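Local coordinates for CalS13 (Micromonospora echinospora, PDB 4ZAS), which probably acts as a pyridoxal phosphate-dependent sugar aminotransferase and binds the nucleotide sugar dTDP-4-keto-6-deoxyglucose, at residues L207-G219 and S228-Y240. Numbering follows the deposited sequence.
Sequences LGTHGNVCVYSTG and SGGFVVLPDDDLY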
ATOM      1  N   LEU A 207      10.454 -22.190   4.099  1.00 34.87           N
ATOM      2  CA  LEU A 207      11.074 -20.903   4.207  1.00 40.74           C
ATOM      3  C   LEU A 207      10.246 -20.095   5.184  1.00 50.10           C
ATOM      4  O   LEU A 207       9.014 -20.162   5.167  1.00 45.67           O
ATOM      5  CB  LEU A 207      11.156 -20.217   2.857  1.00 37.39           C
ATOM      6  CG  LEU A 207      11.940 -20.948   1.776  1.00 33.56           C
ATOM      7  CD1 LEU A 207      11.852 -20.152   0.435  1.00 26.82           C
ATOM      8  CD2 LEU A 207      13.363 -21.103   2.249  1.00 27.96           C
ATOM      9  N   GLY A 208      10.931 -19.341   6.039  1.00 51.41           N
ATOM     10  CA  GLY A 208      10.287 -18.634   7.129  1.00 46.02           C
ATOM     11  C   GLY A 208      10.690 -19.201   8.475  1.00 49.14           C
ATOM     12  O   GLY A 208      10.356 -18.630   9.521  1.00 44.92           O
ATOM     13  N   THR A 209      11.442 -20.305   8.455  1.00 47.00           N
ATOM     14  CA  THR A 209      11.856 -20.965   9.694  1.00 43.05           C
ATOM     15  C   THR A 209      13.362 -20.931   9.972  1.00 38.99           C
ATOM     16  O   THR A 209      13.832 -21.567  10.910  1.00 38.80           O
ATOM     17  CB  THR A 209      11.388 -22.458   9.714  1.00 41.53           C
ATOM     18  OG1 THR A 209      11.915 -23.148   8.566  1.00 43.17           O
ATOM     19  CG2 THR A 209       9.894 -22.537   9.640  1.00 36.84           C
ATOM     20  N   HIS A 210      14.103 -20.116   9.240  1.00 35.75           N
ATOM     21  CA  HIS A 210      15.564 -20.169   9.333  1.00 36.71           C
ATOM     22  C   HIS A 210      16.182 -18.958  10.025  1.00 47.70           C
ATOM     23  O   HIS A 210      17.365 -18.668   9.829  1.00 55.43           O
ATOM     24  CB  HIS A 210      16.140 -20.329   7.913  1.00 33.45           C
ATOM     25  CG  HIS A 210      15.671 -21.573   7.223  1.00 44.66           C
ATOM     26  ND1 HIS A 210      14.589 -21.585   6.366  1.00 41.15           N
ATOM     27  CD2 HIS A 210      16.114 -22.857   7.293  1.00 41.35           C
ATOM     28  CE1 HIS A 210      14.393 -22.820   5.929  1.00 42.52           C
ATOM     29  NE2 HIS A 210      15.305 -23.610   6.476  1.00 39.58           N
ATOM     30  N   GLY A 211      15.381 -18.236  10.809  1.00 44.19           N
ATOM     31  CA  GLY A 211      15.901 -17.168  11.647  1.00 39.41           C
ATOM     32  C   GLY A 211      16.075 -15.802  11.000  1.00 40.84           C
ATOM     33  O   GLY A 211      16.634 -14.894  11.602  1.00 43.22           O
ATOM     34  N   ASN A 212      15.592 -15.638   9.777  1.00 42.35           N
ATOM     35  CA  ASN A 212      15.669 -14.344   9.107  1.00 40.08           C
ATOM     36  C   ASN A 212      14.271 -13.784   8.993  1.00 43.30           C
ATOM     37  O   ASN A 212      13.296 -14.504   9.193  1.00 46.22           O
ATOM     38  CB  ASN A 212      16.257 -14.450   7.708  1.00 37.87           C
ATOM     39  CG  ASN A 212      17.618 -15.088   7.687  1.00 40.86           C
ATOM     40  OD1 ASN A 212      18.469 -14.819   8.539  1.00 47.05           O
ATOM     41  ND2 ASN A 212      17.837 -15.940   6.698  1.00 32.18           N
ATOM     42  N   VAL A 213      14.177 -12.496   8.682  1.00 42.20           N
ATOM     43  CA  VAL A 213      12.902 -11.887   8.336  1.00 36.33           C
ATOM     44  C   VAL A 213      12.548 -12.266   6.915  1.00 27.46           C
ATOM     45  O   VAL A 213      13.310 -11.951   6.010  1.00 41.62           O
ATOM     46  CB  VAL A 213      12.963 -10.362   8.490  1.00 37.39           C
ATOM     47  CG1 VAL A 213      11.632  -9.696   8.037  1.00 32.90           C
ATOM     48  CG2 VAL A 213      13.282 -10.021   9.924  1.00 35.11           C
ATOM     49  N   CYS A 214      11.389 -12.891   6.707  1.00 34.93           N
ATOM     50  CA  CYS A 214      10.966 -13.339   5.361  1.00 41.79           C
ATOM     51  C   CYS A 214       9.696 -12.639   4.872  1.00 40.42           C
ATOM     52  O   CYS A 214       8.697 -12.577   5.597  1.00 47.58           O
ATOM     53  CB  CYS A 214      10.708 -14.844   5.359  1.00 41.31           C
ATOM     54  SG  CYS A 214      12.097 -15.828   5.860  1.00 49.92           S
ATOM     55  N   VAL A 215       9.726 -12.137   3.639  1.00 33.73           N
ATOM     56  CA  VAL A 215       8.568 -11.472   3.042  1.00 30.46           C
ATOM     57  C   VAL A 215       8.020 -12.281   1.881  1.00 32.78           C
ATOM     58  O   VAL A 215       8.756 -12.605   0.960  1.00 42.39           O
ATOM     59  CB  VAL A 215       8.915 -10.055   2.568  1.00 30.93           C
ATOM     60  CG1 VAL A 215       7.687  -9.396   1.968  1.00 26.42           C
ATOM     61  CG2 VAL A 215       9.494  -9.231   3.718  1.00 32.42           C
ATOM     62  N   TYR A 216       6.724 -12.576   1.922  1.00 33.84           N
ATOM     63  CA  TYR A 216       6.027 -13.334   0.881  1.00 30.04           C
ATOM     64  C   TYR A 216       5.070 -12.442   0.122  1.00 39.68           C
ATOM     65  O   TYR A 216       4.583 -11.459   0.673  1.00 48.35           O
ATOM     66  CB  TYR A 216       5.242 -14.502   1.490  1.00 34.18           C
ATOM     67  CG  TYR A 216       6.030 -15.765   1.847  1.00 46.66           C
ATOM     68  CD1 TYR A 216       6.743 -15.875   3.038  1.00 47.77           C
ATOM     69  CD2 TYR A 216       5.990 -16.874   1.016  1.00 51.28           C
ATOM     70  CE1 TYR A 216       7.423 -17.046   3.364  1.00 48.74           C
ATOM     71  CE2 TYR A 216       6.655 -18.032   1.325  1.00 55.41           C
ATOM     72  CZ  TYR A 216       7.372 -18.126   2.496  1.00 58.07           C
ATOM     73  OH  TYR A 216       8.027 -19.317   2.772  1.00 58.45           O
ATOM     74  N   SER A 217       4.788 -12.779  -1.132  1.00 37.23           N
ATOM     75  CA  SER A 217       3.731 -12.094  -1.865  1.00 32.77           C
ATOM     76  C   SER A 217       2.567 -13.025  -2.137  1.00 42.37           C
ATOM     77  O   SER A 217       2.763 -14.205  -2.441  1.00 47.01           O
ATOM     78  CB  SER A 217       4.256 -11.540  -3.193  1.00 45.60           C
ATOM     79  OG  SER A 217       3.201 -11.081  -4.030  1.00 44.88           O
ATOM     80  N   THR A 218       1.352 -12.492  -2.053  1.00 45.15           N
ATOM     81  CA  THR A 218       0.179 -13.239  -2.484  1.00 39.38           C
ATOM     82  C   THR A 218      -0.563 -12.444  -3.554  1.00 39.65           C
ATOM     83  O   THR A 218      -1.802 -12.487  -3.627  1.00 35.90           O
ATOM     84  CB  THR A 218      -0.771 -13.571  -1.321  1.00 42.07           C
ATOM     85  OG1 THR A 218      -1.058 -12.385  -0.577  1.00 44.03           O
ATOM     86  CG2 THR A 218      -0.145 -14.593  -0.406  1.00 42.08           C
ATOM     87  N   GLY A 219       0.210 -11.735  -4.384  1.00 36.80           N
ATOM     88  CA  GLY A 219      -0.319 -11.014  -5.538  1.00 36.27           C
ATOM     89  C   GLY A 219      -0.965 -11.922  -6.578  1.00 37.79           C
ATOM     90  O   GLY A 219      -0.903 -13.157  -6.474  1.00 36.07           O
ATOM     91  N   SER A 228      -4.692  -9.126  -3.947  1.00 40.53           N
ATOM     92  CA  SER A 228      -3.446  -8.444  -3.675  1.00 33.42           C
ATOM     93  C   SER A 228      -3.074  -8.802  -2.263  1.00 41.14           C
ATOM     94  O   SER A 228      -3.941  -9.151  -1.458  1.00 47.32           O
ATOM     95  CB  SER A 228      -3.578  -6.945  -3.843  1.00 33.73           C
ATOM     96  OG  SER A 228      -4.096  -6.632  -5.120  1.00 40.07           O
ATOM     97  N   GLY A 229      -1.789  -8.748  -1.956  1.00 40.66           N
ATOM     98  CA  GLY A 229      -1.367  -9.043  -0.604  1.00 39.00           C
ATOM     99  C   GLY A 229      -0.001  -9.670  -0.440  1.00 44.61           C
ATOM    100  O   GLY A 229       0.694 -10.042  -1.405  1.00 39.01           O
ATOM    101  N   GLY A 230       0.370  -9.812   0.822  1.00 41.04           N
ATOM    102  CA  GLY A 230       1.598 -10.461   1.189  1.00 32.83           C
ATOM    103  C   GLY A 230       1.584 -10.696   2.673  1.00 38.00           C
ATOM    104  O   GLY A 230       0.587 -10.451   3.348  1.00 37.59           O
ATOM    105  N   PHE A 231       2.699 -11.186   3.186  1.00 37.72           N
ATOM    106  CA  PHE A 231       2.876 -11.248   4.622  1.00 36.55           C
ATOM    107  C   PHE A 231       4.353 -11.310   4.939  1.00 38.12           C
ATOM    108  O   PHE A 231       5.172 -11.637   4.078  1.00 45.38           O
ATOM    109  CB  PHE A 231       2.133 -12.431   5.229  1.00 34.45           C
ATOM    110  CG  PHE A 231       2.473 -13.760   4.611  1.00 36.45           C
ATOM    111  CD1 PHE A 231       1.775 -14.232   3.527  1.00 28.61           C
ATOM    112  CD2 PHE A 231       3.489 -14.538   5.127  1.00 41.86           C
ATOM    113  CE1 PHE A 231       2.076 -15.471   2.979  1.00 38.69           C
ATOM    114  CE2 PHE A 231       3.796 -15.764   4.574  1.00 43.77           C
ATOM    115  CZ  PHE A 231       3.088 -16.232   3.500  1.00 41.29           C
ATOM    116  N   VAL A 232       4.681 -10.923   6.164  1.00 30.23           N
ATOM    117  CA  VAL A 232       6.042 -10.952   6.674  1.00 37.98           C
ATOM    118  C   VAL A 232       6.132 -12.002   7.781  1.00 43.70           C
ATOM    119  O   VAL A 232       5.238 -12.073   8.636  1.00 45.47           O
ATOM    120  CB  VAL A 232       6.463  -9.574   7.185  1.00 35.30           C
ATOM    121  CG1 VAL A 232       7.894  -9.601   7.652  1.00 34.05           C
ATOM    122  CG2 VAL A 232       6.241  -8.518   6.117  1.00 24.19           C
ATOM    123  N   VAL A 233       7.195 -12.813   7.758  1.00 43.79           N
ATOM    124  CA  VAL A 233       7.430 -13.826   8.804  1.00 43.07           C
ATOM    125  C   VAL A 233       8.642 -13.415   9.650  1.00 36.73           C
ATOM    126  O   VAL A 233       9.715 -13.120   9.135  1.00 40.95           O
ATOM    127  CB  VAL A 233       7.624 -15.237   8.188  1.00 42.87           C
ATOM    128  CG1 VAL A 233       7.669 -16.304   9.276  1.00 37.86           C
ATOM    129  CG2 VAL A 233       6.510 -15.548   7.188  1.00 35.49           C
ATOM    130  N   LEU A 234       8.467 -13.384  10.957  1.00 38.03           N
ATOM    131  CA  LEU A 234       9.519 -12.888  11.827  1.00 33.26           C
ATOM    132  C   LEU A 234      10.140 -14.013  12.638  1.00 38.26           C
ATOM    133  O   LEU A 234       9.451 -14.954  13.030  1.00 46.56           O
ATOM    134  CB  LEU A 234       8.966 -11.799  12.762  1.00 29.63           C
ATOM    135  CG  LEU A 234       8.595 -10.426  12.178  1.00 31.31           C
ATOM    136  CD1 LEU A 234       9.622  -9.876  11.188  1.00 26.57           C
ATOM    137  CD2 LEU A 234       7.246 -10.491  11.508  1.00 29.65           C
ATOM    138  N   PRO A 235      11.444 -13.910  12.903  1.00 35.56           N
ATOM    139  CA  PRO A 235      12.167 -14.926  13.680  1.00 39.21           C
ATOM    140  C   PRO A 235      11.994 -14.813  15.177  1.00 43.90           C
ATOM    141  O   PRO A 235      12.324 -15.783  15.851  1.00 50.37           O
ATOM    142  CB  PRO A 235      13.627 -14.699  13.293  1.00 29.57           C
ATOM    143  CG  PRO A 235      13.693 -13.283  12.928  1.00 48.44           C
ATOM    144  CD  PRO A 235      12.357 -12.937  12.284  1.00 42.73           C
ATOM    145  N   ASP A 236      11.524 -13.676  15.693  1.00 43.27           N
ATOM    146  CA  ASP A 236      11.262 -13.560  17.141  1.00 47.69           C
ATOM    147  C   ASP A 236      10.129 -12.591  17.512  1.00 42.77           C
ATOM    148  O   ASP A 236       9.612 -11.856  16.687  1.00 44.72           O
ATOM    149  CB  ASP A 236      12.539 -13.172  17.905  1.00 52.06           C
ATOM    150  CG  ASP A 236      13.206 -11.925  17.361  1.00 61.48           C
ATOM    151  OD1 ASP A 236      12.623 -10.833  17.491  1.00 66.24           O
ATOM    152  OD2 ASP A 236      14.345 -12.028  16.851  1.00 65.95           O
ATOM    153  N   ASP A 237       9.749 -12.609  18.775  1.00 42.15           N
ATOM    154  CA  ASP A 237       8.598 -11.849  19.217  1.00 44.20           C
ATOM    155  C   ASP A 237       8.817 -10.323  19.215  1.00 48.42           C
ATOM    156  O   ASP A 237       7.870  -9.575  19.009  1.00 57.16           O
ATOM    157  CB  ASP A 237       8.164 -12.331  20.606  1.00 38.87           C
ATOM    158  CG  ASP A 237       7.638 -13.774  20.589  1.00 51.85           C
ATOM    159  OD1 ASP A 237       7.413 -14.318  19.484  1.00 59.72           O
ATOM    160  OD2 ASP A 237       7.424 -14.364  21.672  1.00 56.80           O
ATOM    161  N   ASP A 238      10.039  -9.846  19.424  1.00 48.42           N
ATOM    162  CA  ASP A 238      10.262  -8.397  19.396  1.00 48.99           C
ATOM    163  C   ASP A 238       9.988  -7.849  18.009  1.00 51.16           C
ATOM    164  O   ASP A 238       9.283  -6.852  17.848  1.00 53.00           O
ATOM    165  CB  ASP A 238      11.690  -8.018  19.793  1.00 48.82           C
ATOM    166  CG  ASP A 238      11.936  -8.160  21.270  1.00 69.13           C
ATOM    167  OD1 ASP A 238      10.956  -8.373  22.017  1.00 64.17           O
ATOM    168  OD2 ASP A 238      13.114  -8.039  21.685  1.00 83.63           O
ATOM    169  N   LEU A 239      10.549  -8.511  17.006  1.00 43.86           N
ATOM    170  CA  LEU A 239      10.369  -8.057  15.651  1.00 43.33           C
ATOM    171  C   LEU A 239       8.898  -8.200  15.227  1.00 43.69           C
ATOM    172  O   LEU A 239       8.360  -7.324  14.547  1.00 44.38           O
ATOM    173  CB  LEU A 239      11.296  -8.824  14.706  1.00 43.60           C
ATOM    174  CG  LEU A 239      12.796  -8.588  14.900  1.00 40.38           C
ATOM    175  CD1 LEU A 239      13.584  -9.351  13.866  1.00 33.82           C
ATOM    176  CD2 LEU A 239      13.108  -7.119  14.801  1.00 42.80           C
ATOM    177  N   TYR A 240       8.241  -9.268  15.673  1.00 39.17           N
ATOM    178  CA  TYR A 240       6.834  -9.479  15.368  1.00 39.85           C
ATOM    179  C   TYR A 240       5.961  -8.358  15.947  1.00 48.70           C
ATOM    180  O   TYR A 240       5.108  -7.812  15.252  1.00 49.92           O
ATOM    181  CB  TYR A 240       6.352 -10.822  15.907  1.00 35.63           C
ATOM    182  CG  TYR A 240       4.861 -11.006  15.756  1.00 46.21           C
ATOM    183  CD1 TYR A 240       4.315 -11.413  14.544  1.00 46.00           C
ATOM    184  CD2 TYR A 240       3.989 -10.749  16.817  1.00 47.69           C
ATOM    185  CE1 TYR A 240       2.950 -11.585  14.396  1.00 45.29           C
ATOM    186  CE2 TYR A 240       2.622 -10.915  16.671  1.00 49.16           C
ATOM    187  CZ  TYR A 240       2.110 -11.334  15.456  1.00 49.56           C
ATOM    188  OH  TYR A 240       0.756 -11.508  15.299  1.00 52.94           O
TER
HETATM  189  O   HOH W   1      -0.989 -12.512   2.275  1.00 36.06           O
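Tyr216 and Phe231, a hydrogen-bonded pair of antiparallel neighbours, lay their rings nearly parallel, planes at 14°, but so offset that they scarcely overlap, centroids 4.8 Å from each other. Tyr216 CB therefore sits over the Phe231 face, 3.6 Å from the ring centroid, a CH-pi contact. Phe231 can offer that face because its CG stands between backbone N and carbonyl carbon (chi1 54°), swinging the ring back toward the partner strand. The phenol reaches on to Leu207, where Tyr216 OH donates to Leu207 O at 2.7 Å, above the carbonyl plane. A leucine in place of Tyr216 would probably leave Leu207 O without this donor and fill the space beside Phe231 CE2 less well than the flat ring. Nearly straight bonds pair Cys214 with Val233, while beta-branched Val215 and Val232 lie side by side on the face opposite Tyr216 and Phe231; Val213 CG1 meets Leu234 CD1 at 3.7 Å. At Gly230 a side chain would strike Tyr216 O, so glycine suits this close pairing. Tyr63, Val67 and Ile71 of helix 58-71 pack on Phe231. Ser217 OG accepts from Gly219 N in an ST turn and also bonds the cofactor phosphate on the modified lysine at 222. This antiparallel pair, flanking the cofactor lysine loop, belongs to the seven-stranded mixed sheet of fold-type I aminotransferases.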